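Local coordinates for ankyrin repeat domain protein (Legionella pneumophila subsp. pneumophila, PDB 6MCA), which is a Legionella pneumophila effector, AnkH, that interacts with the host LARP7 component of the 7SK snRNP complex and carries a cysteine protease-like region, at residues 127-132 against 148-153; 276-281 against 356-361. All coordinates share one frame; numbering follows the deposited sequence.

Contact 1: 127-132 against 148-153; sequences YPVLRG and DFALDF
V129 meets A150 and L151 where two helices of the ankyrin-repeat part of the chain, 126-131 and 147-162, pack with helix 134-142 between them in sequence. The contact is small and wholly apolar, about 89 Å² in all, with no hydrogen bond across it. V129 forks over the neighbouring helix, each methyl taking a different residue. With chi1 at 164°, CG1 stands anti to the backbone N and touches L151, while CG2 lies beside that N and turns to the alanine. L151 starts off to one side of the other helix, but its tip swings back: CD2 comes to 4.0 Å from V129 CG1, and the two side chains cross at about a right angle. On the second branch the fit is slacker, V129 CG2 standing 4.4 Å from A150 CB. A150 is the buried member and also rests on C123; V129 and L151 keep some exposure. Beyond the segments V129 also touches K137, and L147 and I154 of the same helix as A150, while L130 touches I154 and F190. At G132 the chain leaves helical geometry in a Schellman motif, with positive phi (63°) and a weak bond from G132 N back to V129 O. R131 runs extended past Y127, whose CB lies 4.0 Å above one face of the guanidinium.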
ATOM      1  N   TYR A 127       0.197   2.859   9.390  1.00 22.96           N
ATOM      2  CA  TYR A 127      -0.482   1.569   9.436  1.00 25.12           C
ATOM      3  C   TYR A 127      -1.578   1.530  10.499  1.00 27.84           C
ATOM      4  O   TYR A 127      -2.660   0.995  10.225  1.00 33.02           O
ATOM      5  CB  TYR A 127       0.529   0.438   9.648  1.00 15.68           C
ATOM      6  CG  TYR A 127       1.246   0.048   8.376  1.00 28.55           C
ATOM      7  CD1 TYR A 127       0.550  -0.506   7.308  1.00 28.35           C
ATOM      8  CD2 TYR A 127       2.613   0.248   8.234  1.00 20.65           C
ATOM      9  CE1 TYR A 127       1.196  -0.857   6.139  1.00 26.80           C
ATOM     10  CE2 TYR A 127       3.269  -0.102   7.068  1.00 43.23           C
ATOM     11  CZ  TYR A 127       2.555  -0.654   6.024  1.00 29.31           C
ATOM     12  OH  TYR A 127       3.204  -1.002   4.862  1.00 27.08           O
ATOM     13  N   PRO A 128      -1.366   2.057  11.713  1.00 40.92           N
ATOM     14  CA  PRO A 128      -2.495   2.135  12.655  1.00 26.46           C
ATOM     15  C   PRO A 128      -3.642   2.993  12.148  1.00 26.27           C
ATOM     16  O   PRO A 128      -4.805   2.689  12.443  1.00 27.37           O
ATOM     17  CB  PRO A 128      -1.864   2.723  13.926  1.00 33.28           C
ATOM     18  CG  PRO A 128      -0.541   3.256  13.512  1.00 28.43           C
ATOM     19  CD  PRO A 128      -0.097   2.406  12.375  1.00 22.85           C
ATOM     20  N   VAL A 129      -3.353   4.055  11.394  1.00 23.53           N
ATOM     21  CA  VAL A 129      -4.422   4.852  10.798  1.00 25.39           C
ATOM     22  C   VAL A 129      -5.192   4.025   9.777  1.00 27.81           C
ATOM     23  O   VAL A 129      -6.429   4.027   9.755  1.00 32.01           O
ATOM     24  CB  VAL A 129      -3.848   6.134  10.168  1.00 22.41           C
ATOM     25  CG1 VAL A 129      -4.859   6.764   9.222  1.00 24.45           C
ATOM     26  CG2 VAL A 129      -3.454   7.121  11.244  1.00 22.70           C
ATOM     27  N   LEU A 130      -4.470   3.295   8.923  1.00 28.30           N
ATOM     28  CA  LEU A 130      -5.128   2.505   7.887  1.00 25.10           C
ATOM     29  C   LEU A 130      -5.907   1.332   8.469  1.00 25.91           C
ATOM     30  O   LEU A 130      -6.894   0.888   7.871  1.00 34.48           O
ATOM     31  CB  LEU A 130      -4.096   2.002   6.879  1.00 27.79           C
ATOM     32  CG  LEU A 130      -3.506   3.075   5.967  1.00 27.65           C
ATOM     33  CD1 LEU A 130      -2.286   2.539   5.236  1.00 17.68           C
ATOM     34  CD2 LEU A 130      -4.559   3.577   4.991  1.00 22.32           C
ATOM     35  N   ARG A 131      -5.485   0.818   9.623  1.00 19.58           N
ATOM     36  CA  ARG A 131      -6.124  -0.335  10.243  1.00 25.06           C
ATOM     37  C   ARG A 131      -7.114   0.044  11.336  1.00 26.14           C
ATOM     38  O   ARG A 131      -7.725  -0.849  11.932  1.00 32.37           O
ATOM     39  CB  ARG A 131      -5.061  -1.280  10.812  1.00 25.28           C
ATOM     40  CG  ARG A 131      -4.083  -1.802   9.774  1.00 25.26           C
ATOM     41  CD  ARG A 131      -2.863  -2.428  10.428  1.00 22.90           C
ATOM     42  NE  ARG A 131      -1.916  -2.930   9.438  1.00 25.07           N
ATOM     43  CZ  ARG A 131      -0.699  -3.378   9.726  1.00 35.90           C
ATOM     44  NH1 ARG A 131      -0.275  -3.388  10.983  1.00 25.23           N
ATOM     45  NH2 ARG A 131       0.095  -3.816   8.758  1.00 31.39           N
ATOM     46  N   GLY A 132      -7.286   1.333  11.613  1.00 36.03           N
ATOM     47  CA  GLY A 132      -8.239   1.760  12.627  1.00 28.37           C
ATOM     48  C   GLY A 132      -7.920   1.270  14.022  1.00 27.90           C
ATOM     49  O   GLY A 132      -8.826   0.849  14.753  1.00 36.14           O
ATOM     50  N   ASP A 148      -1.265  14.568  10.636  1.00 29.87           N
ATOM     51  CA  ASP A 148      -1.304  15.115   9.283  1.00 39.01           C
ATOM     52  C   ASP A 148      -0.251  14.482   8.385  1.00 36.37           C
ATOM     53  O   ASP A 148      -0.490  14.305   7.188  1.00 38.68           O
ATOM     54  CB  ASP A 148      -1.128  16.633   9.324  1.00 44.97           C
ATOM     55  CG  ASP A 148      -2.392  17.354   9.750  1.00 66.21           C
ATOM     56  OD1 ASP A 148      -3.494  16.814   9.511  1.00 49.06           O
ATOM     57  OD2 ASP A 148      -2.285  18.459  10.322  1.00 62.76           O
ATOM     58  N   PHE A 149       0.912  14.132   8.939  1.00 37.25           N
ATOM     59  CA  PHE A 149       1.941  13.458   8.152  1.00 27.52           C
ATOM     60  C   PHE A 149       1.420  12.142   7.582  1.00 30.29           C
ATOM     61  O   PHE A 149       1.536  11.881   6.376  1.00 23.02           O
ATOM     62  CB  PHE A 149       3.179  13.229   9.022  1.00 37.00           C
ATOM     63  CG  PHE A 149       4.391  12.769   8.264  1.00 30.02           C
ATOM     64  CD1 PHE A 149       4.480  12.929   6.891  1.00 26.64           C
ATOM     65  CD2 PHE A 149       5.449  12.178   8.934  1.00 30.88           C
ATOM     66  CE1 PHE A 149       5.599  12.501   6.202  1.00 31.46           C
ATOM     67  CE2 PHE A 149       6.570  11.750   8.252  1.00 27.97           C
ATOM     68  CZ  PHE A 149       6.645  11.912   6.884  1.00 35.76           C
ATOM     69  N   ALA A 150       0.839  11.300   8.439  1.00 19.84           N
ATOM     70  CA  ALA A 150       0.309  10.019   7.985  1.00 23.60           C
ATOM     71  C   ALA A 150      -0.816  10.216   6.978  1.00 29.65           C
ATOM     72  O   ALA A 150      -0.864   9.540   5.941  1.00 26.96           O
ATOM     73  CB  ALA A 150      -0.174   9.199   9.182  1.00 21.65           C
ATOM     74  N   LEU A 151      -1.739  11.140   7.270  1.00 35.00           N
ATOM     75  CA  LEU A 151      -2.857  11.369   6.358  1.00 24.22           C
ATOM     76  C   LEU A 151      -2.372  11.834   4.991  1.00 28.70           C
ATOM     77  O   LEU A 151      -2.857  11.359   3.957  1.00 27.38           O
ATOM     78  CB  LEU A 151      -3.829  12.384   6.958  1.00 25.49           C
ATOM     79  CG  LEU A 151      -4.590  11.950   8.212  1.00 35.32           C
ATOM     80  CD1 LEU A 151      -5.636  12.990   8.586  1.00 36.13           C
ATOM     81  CD2 LEU A 151      -5.229  10.585   8.013  1.00 24.44           C
ATOM     82  N   ASP A 152      -1.403  12.754   4.965  1.00 29.35           N
ATOM     83  CA  ASP A 152      -0.900  13.270   3.698  1.00 34.74           C
ATOM     84  C   ASP A 152      -0.149  12.199   2.923  1.00 37.06           C
ATOM     85  O   ASP A 152      -0.283  12.111   1.698  1.00 35.23           O
ATOM     86  CB  ASP A 152      -0.005  14.484   3.941  1.00 34.98           C
ATOM     87  CG  ASP A 152      -0.764  15.663   4.516  1.00 49.28           C
ATOM     88  OD1 ASP A 152      -2.000  15.723   4.333  1.00 46.76           O
ATOM     89  OD2 ASP A 152      -0.128  16.529   5.153  1.00 45.07           O
ATOM     90  N   PHE A 153       0.646  11.373   3.612  1.00 34.51           N
ATOM     91  CA  PHE A 153       1.324  10.276   2.927  1.00 31.72           C
ATOM     92  C   PHE A 153       0.314   9.328   2.292  1.00 32.86           C
ATOM     93  O   PHE A 153       0.438   8.965   1.113  1.00 26.20           O
ATOM     94  CB  PHE A 153       2.232   9.520   3.899  1.00 30.94           C
ATOM     95  CG  PHE A 153       2.896   8.311   3.293  1.00 32.09           C
ATOM     96  CD1 PHE A 153       4.108   8.429   2.633  1.00 36.40           C
ATOM     97  CD2 PHE A 153       2.309   7.058   3.384  1.00 31.26           C
ATOM     98  CE1 PHE A 153       4.719   7.323   2.072  1.00 31.39           C
ATOM     99  CE2 PHE A 153       2.915   5.949   2.822  1.00 33.27           C
ATOM    100  CZ  PHE A 153       4.123   6.081   2.168  1.00 35.79           C
TER

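Contact 2: 276-281 against 356-361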
ATOM      1  N   TRP A 276     -12.008 -23.278  -6.099  1.00 19.84           N
ATOM      2  CA  TRP A 276     -11.630 -22.414  -7.207  1.00 19.72           C
ATOM      3  C   TRP A 276     -10.336 -21.674  -6.895  1.00 27.14           C
ATOM      4  O   TRP A 276     -10.095 -21.273  -5.752  1.00 23.12           O
ATOM      5  CB  TRP A 276     -12.741 -21.412  -7.520  1.00 26.77           C
ATOM      6  CG  TRP A 276     -14.053 -22.067  -7.792  1.00 34.11           C
ATOM      7  CD1 TRP A 276     -15.150 -22.074  -6.980  1.00 32.05           C
ATOM      8  CD2 TRP A 276     -14.407 -22.829  -8.952  1.00 28.03           C
ATOM      9  NE1 TRP A 276     -16.167 -22.787  -7.568  1.00 41.07           N
ATOM     10  CE2 TRP A 276     -15.735 -23.262  -8.778  1.00 33.44           C
ATOM     11  CE3 TRP A 276     -13.728 -23.184 -10.121  1.00 27.79           C
ATOM     12  CZ2 TRP A 276     -16.400 -24.031  -9.730  1.00 32.23           C
ATOM     13  CZ3 TRP A 276     -14.389 -23.948 -11.065  1.00 25.48           C
ATOM     14  CH2 TRP A 276     -15.711 -24.362 -10.864  1.00 34.40           C
ATOM     15  N   TRP A 277      -9.517 -21.488  -7.927  1.00 24.99           N
ATOM     16  CA  TRP A 277      -8.233 -20.809  -7.833  1.00 13.57           C
ATOM     17  C   TRP A 277      -8.155 -19.798  -8.965  1.00 21.54           C
ATOM     18  O   TRP A 277      -8.702 -20.030 -10.042  1.00 23.16           O
ATOM     19  CB  TRP A 277      -7.083 -21.823  -7.913  1.00 14.81           C
ATOM     20  CG  TRP A 277      -5.699 -21.249  -7.890  1.00 15.57           C
ATOM     21  CD1 TRP A 277      -4.977 -20.805  -8.961  1.00 19.80           C
ATOM     22  CD2 TRP A 277      -4.854 -21.091  -6.744  1.00 23.31           C
ATOM     23  NE1 TRP A 277      -3.740 -20.368  -8.549  1.00 23.84           N
ATOM     24  CE2 TRP A 277      -3.640 -20.533  -7.193  1.00 20.48           C
ATOM     25  CE3 TRP A 277      -5.010 -21.358  -5.379  1.00 16.46           C
ATOM     26  CZ2 TRP A 277      -2.587 -20.240  -6.326  1.00 24.84           C
ATOM     27  CZ3 TRP A 277      -3.963 -21.065  -4.521  1.00 19.03           C
ATOM     28  CH2 TRP A 277      -2.768 -20.511  -4.998  1.00 17.67           C
ATOM     29  N   ALA A 278      -7.509 -18.665  -8.723  1.00 20.47           N
ATOM     30  CA  ALA A 278      -7.471 -17.609  -9.725  1.00 16.88           C
ATOM     31  C   ALA A 278      -6.106 -16.947  -9.726  1.00 23.94           C
ATOM     32  O   ALA A 278      -5.578 -16.609  -8.663  1.00 23.46           O
ATOM     33  CB  ALA A 278      -8.555 -16.558  -9.472  1.00 15.32           C
ATOM     34  N   LYS A 279      -5.555 -16.761 -10.921  1.00 22.80           N
ATOM     35  CA  LYS A 279      -4.311 -16.033 -11.121  1.00 22.69           C
ATOM     36  C   LYS A 279      -4.610 -14.709 -11.811  1.00 22.33           C
ATOM     37  O   LYS A 279      -5.332 -14.673 -12.819  1.00 19.74           O
ATOM     38  CB  LYS A 279      -3.311 -16.849 -11.942  1.00 21.42           C
ATOM     39  CG  LYS A 279      -1.994 -16.125 -12.182  1.00 21.21           C
ATOM     40  CD  LYS A 279      -0.924 -17.060 -12.717  1.00 34.92           C
ATOM     41  CE  LYS A 279      -1.304 -17.608 -14.078  1.00 33.90           C
ATOM     42  NZ  LYS A 279      -0.190 -18.386 -14.689  1.00 36.89           N
ATOM     43  N   ILE A 280      -4.050 -13.634 -11.259  1.00 21.61           N
ATOM     44  CA  ILE A 280      -4.224 -12.272 -11.739  1.00 16.86           C
ATOM     45  C   ILE A 280      -2.834 -11.706 -11.989  1.00 21.95           C
ATOM     46  O   ILE A 280      -2.043 -11.537 -11.047  1.00 26.33           O
ATOM     47  CB  ILE A 280      -4.992 -11.401 -10.737  1.00 16.88           C
ATOM     48  CG1 ILE A 280      -6.306 -12.072 -10.335  1.00 18.40           C
ATOM     49  CG2 ILE A 280      -5.230 -10.013 -11.315  1.00 13.49           C
ATOM     50  CD1 ILE A 280      -6.908 -11.513  -9.065  1.00 19.91           C
ATOM     51  N   ASP A 281      -2.537 -11.422 -13.258  1.00 18.42           N
ATOM     52  CA  ASP A 281      -1.284 -10.781 -13.653  1.00 23.78           C
ATOM     53  C   ASP A 281      -1.589  -9.977 -14.914  1.00 27.17           C
ATOM     54  O   ASP A 281      -1.651 -10.539 -16.012  1.00 26.25           O
ATOM     55  CB  ASP A 281      -0.184 -11.807 -13.891  1.00 17.62           C
ATOM     56  CG  ASP A 281       1.164 -11.165 -14.174  1.00 37.00           C
ATOM     57  OD1 ASP A 281       1.258  -9.918 -14.132  1.00 31.73           O
ATOM     58  OD2 ASP A 281       2.132 -11.908 -14.439  1.00 46.68           O
ATOM     59  N   VAL A 356     -10.613  -7.634  -6.347  1.00 19.93           N
ATOM     60  CA  VAL A 356     -11.991  -7.389  -5.919  1.00 24.46           C
ATOM     61  C   VAL A 356     -12.979  -7.990  -6.917  1.00 22.25           C
ATOM     62  O   VAL A 356     -13.794  -8.840  -6.518  1.00 23.98           O
ATOM     63  CB  VAL A 356     -12.242  -5.887  -5.692  1.00 30.13           C
ATOM     64  CG1 VAL A 356     -13.717  -5.626  -5.431  1.00 26.13           C
ATOM     65  CG2 VAL A 356     -11.386  -5.369  -4.545  1.00 17.83           C
ATOM     66  N   PRO A 357     -12.962  -7.618  -8.208  1.00 16.76           N
ATOM     67  CA  PRO A 357     -13.925  -8.240  -9.132  1.00 19.23           C
ATOM     68  C   PRO A 357     -13.709  -9.732  -9.305  1.00 19.69           C
ATOM     69  O   PRO A 357     -14.685 -10.476  -9.461  1.00 25.59           O
ATOM     70  CB  PRO A 357     -13.699  -7.480 -10.447  1.00 20.32           C
ATOM     71  CG  PRO A 357     -12.317  -6.972 -10.355  1.00 23.20           C
ATOM     72  CD  PRO A 357     -12.099  -6.648  -8.910  1.00 17.15           C
ATOM     73  N   VAL A 358     -12.459 -10.195  -9.261  1.00 24.57           N
ATOM     74  CA  VAL A 358     -12.188 -11.621  -9.420  1.00 17.16           C
ATOM     75  C   VAL A 358     -12.768 -12.409  -8.250  1.00 19.40           C
ATOM     76  O   VAL A 358     -13.437 -13.432  -8.442  1.00 24.88           O
ATOM     77  CB  VAL A 358     -10.677 -11.866  -9.574  1.00 22.67           C
ATOM     78  CG1 VAL A 358     -10.379 -13.355  -9.591  1.00 16.89           C
ATOM     79  CG2 VAL A 358     -10.170 -11.207 -10.841  1.00 20.35           C
ATOM     80  N   ALA A 359     -12.519 -11.948  -7.021  1.00 18.97           N
ATOM     81  CA  ALA A 359     -13.059 -12.635  -5.852  1.00 31.21           C
ATOM     82  C   ALA A 359     -14.581 -12.574  -5.831  1.00 22.45           C
ATOM     83  O   ALA A 359     -15.246 -13.546  -5.448  1.00 32.47           O
ATOM     84  CB  ALA A 359     -12.475 -12.039  -4.571  1.00 16.12           C
ATOM     85  N   TYR A 360     -15.154 -11.443  -6.256  1.00 22.30           N
ATOM     86  CA  TYR A 360     -16.606 -11.353  -6.377  1.00 20.93           C
ATOM     87  C   TYR A 360     -17.144 -12.409  -7.338  1.00 22.55           C
ATOM     88  O   TYR A 360     -18.069 -13.163  -7.003  1.00 32.43           O
ATOM     89  CB  TYR A 360     -17.003  -9.949  -6.836  1.00 28.51           C
ATOM     90  CG  TYR A 360     -18.473  -9.647  -6.657  1.00 37.03           C
ATOM     91  CD1 TYR A 360     -19.412 -10.116  -7.568  1.00 34.27           C
ATOM     92  CD2 TYR A 360     -18.922  -8.899  -5.578  1.00 39.29           C
ATOM     93  CE1 TYR A 360     -20.754  -9.851  -7.408  1.00 44.20           C
ATOM     94  CE2 TYR A 360     -20.265  -8.627  -5.411  1.00 45.82           C
ATOM     95  CZ  TYR A 360     -21.175  -9.105  -6.330  1.00 50.13           C
ATOM     96  OH  TYR A 360     -22.513  -8.843  -6.172  1.00 64.22           O
ATOM     97  N   SER A 361     -16.568 -12.479  -8.542  1.00 22.41           N
ATOM     98  CA  SER A 361     -17.010 -13.462  -9.527  1.00 27.05           C
ATOM     99  C   SER A 361     -16.873 -14.880  -8.992  1.00 20.64           C
ATOM    100  O   SER A 361     -17.762 -15.716  -9.194  1.00 30.93           O
ATOM    101  CB  SER A 361     -16.213 -13.305 -10.822  1.00 25.58           C
ATOM    102  OG  SER A 361     -16.556 -12.108 -11.493  1.00 46.13           O
TER
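V358 does all the work on the helix side: its CG1 sits against A278 and its CG2 against I280, two residues that point from the same face of the strand. The packing there is tight. CG1 of V358 sits 3.7 Å from A278 CB, and CG2 of V358 comes equally near, 3.7 Å, to I280 CD1. I280 meets the valine tip to tip: its chi1 of -53° sets CG1 beside the backbone N, and the extended chain beyond carries CD1 over the valine fork, 3.8 Å from V358 CB and 4.0 Å from V358 CG1. All three residues are buried, and V292 of the adjacent strand and M337 of the outermost strand 331-337 also touch V358. The strand, 276-280, is the middle one of a five-stranded antiparallel sheet, and helix 355-364 covers one of its faces; this region probably belongs to the cysteine protease-like part of the protein. The other face looks different. K279 points away from the helix, and its NZ is held there by a salt bridge to E289 and a hydrogen bond to H322. Toward the strand end the contact gives out: D281 is partly exposed, takes no part in the packing, and uses OD1 to hold G283 N. On the far side of the helix, Y360 meets Y217 edge-to-face. Nearer the sheet, S361 OG bonds back to P357 O at 3.2 Å, tilted 32° from the carbonyl plane; S361 N reaches that same oxygen from the opposite face of the plane.

Overall arrangement
The two contacts follow one another along the chain, both segments of contact 1 coming before either segment of contact 2, and they share no helix or strand. Their centres lie 28 Å apart and their nearest atoms about 15 Å, so neither touches the other. Contact 1 joins helices 126-131 and 147-162 in the ankyrin-repeat part, about 11 Å from the centre of the chain. Contact 2 sets helix 355-364 on the antiparallel sheet that runs from strand 256-263 to strand 331-337, about 19 Å from that centre. One is helix-on-helix packing in the ankyrin-repeat region, the other helix-on-sheet packing in what is probably the protease-like part, so each belongs to a different structural region of AnkH.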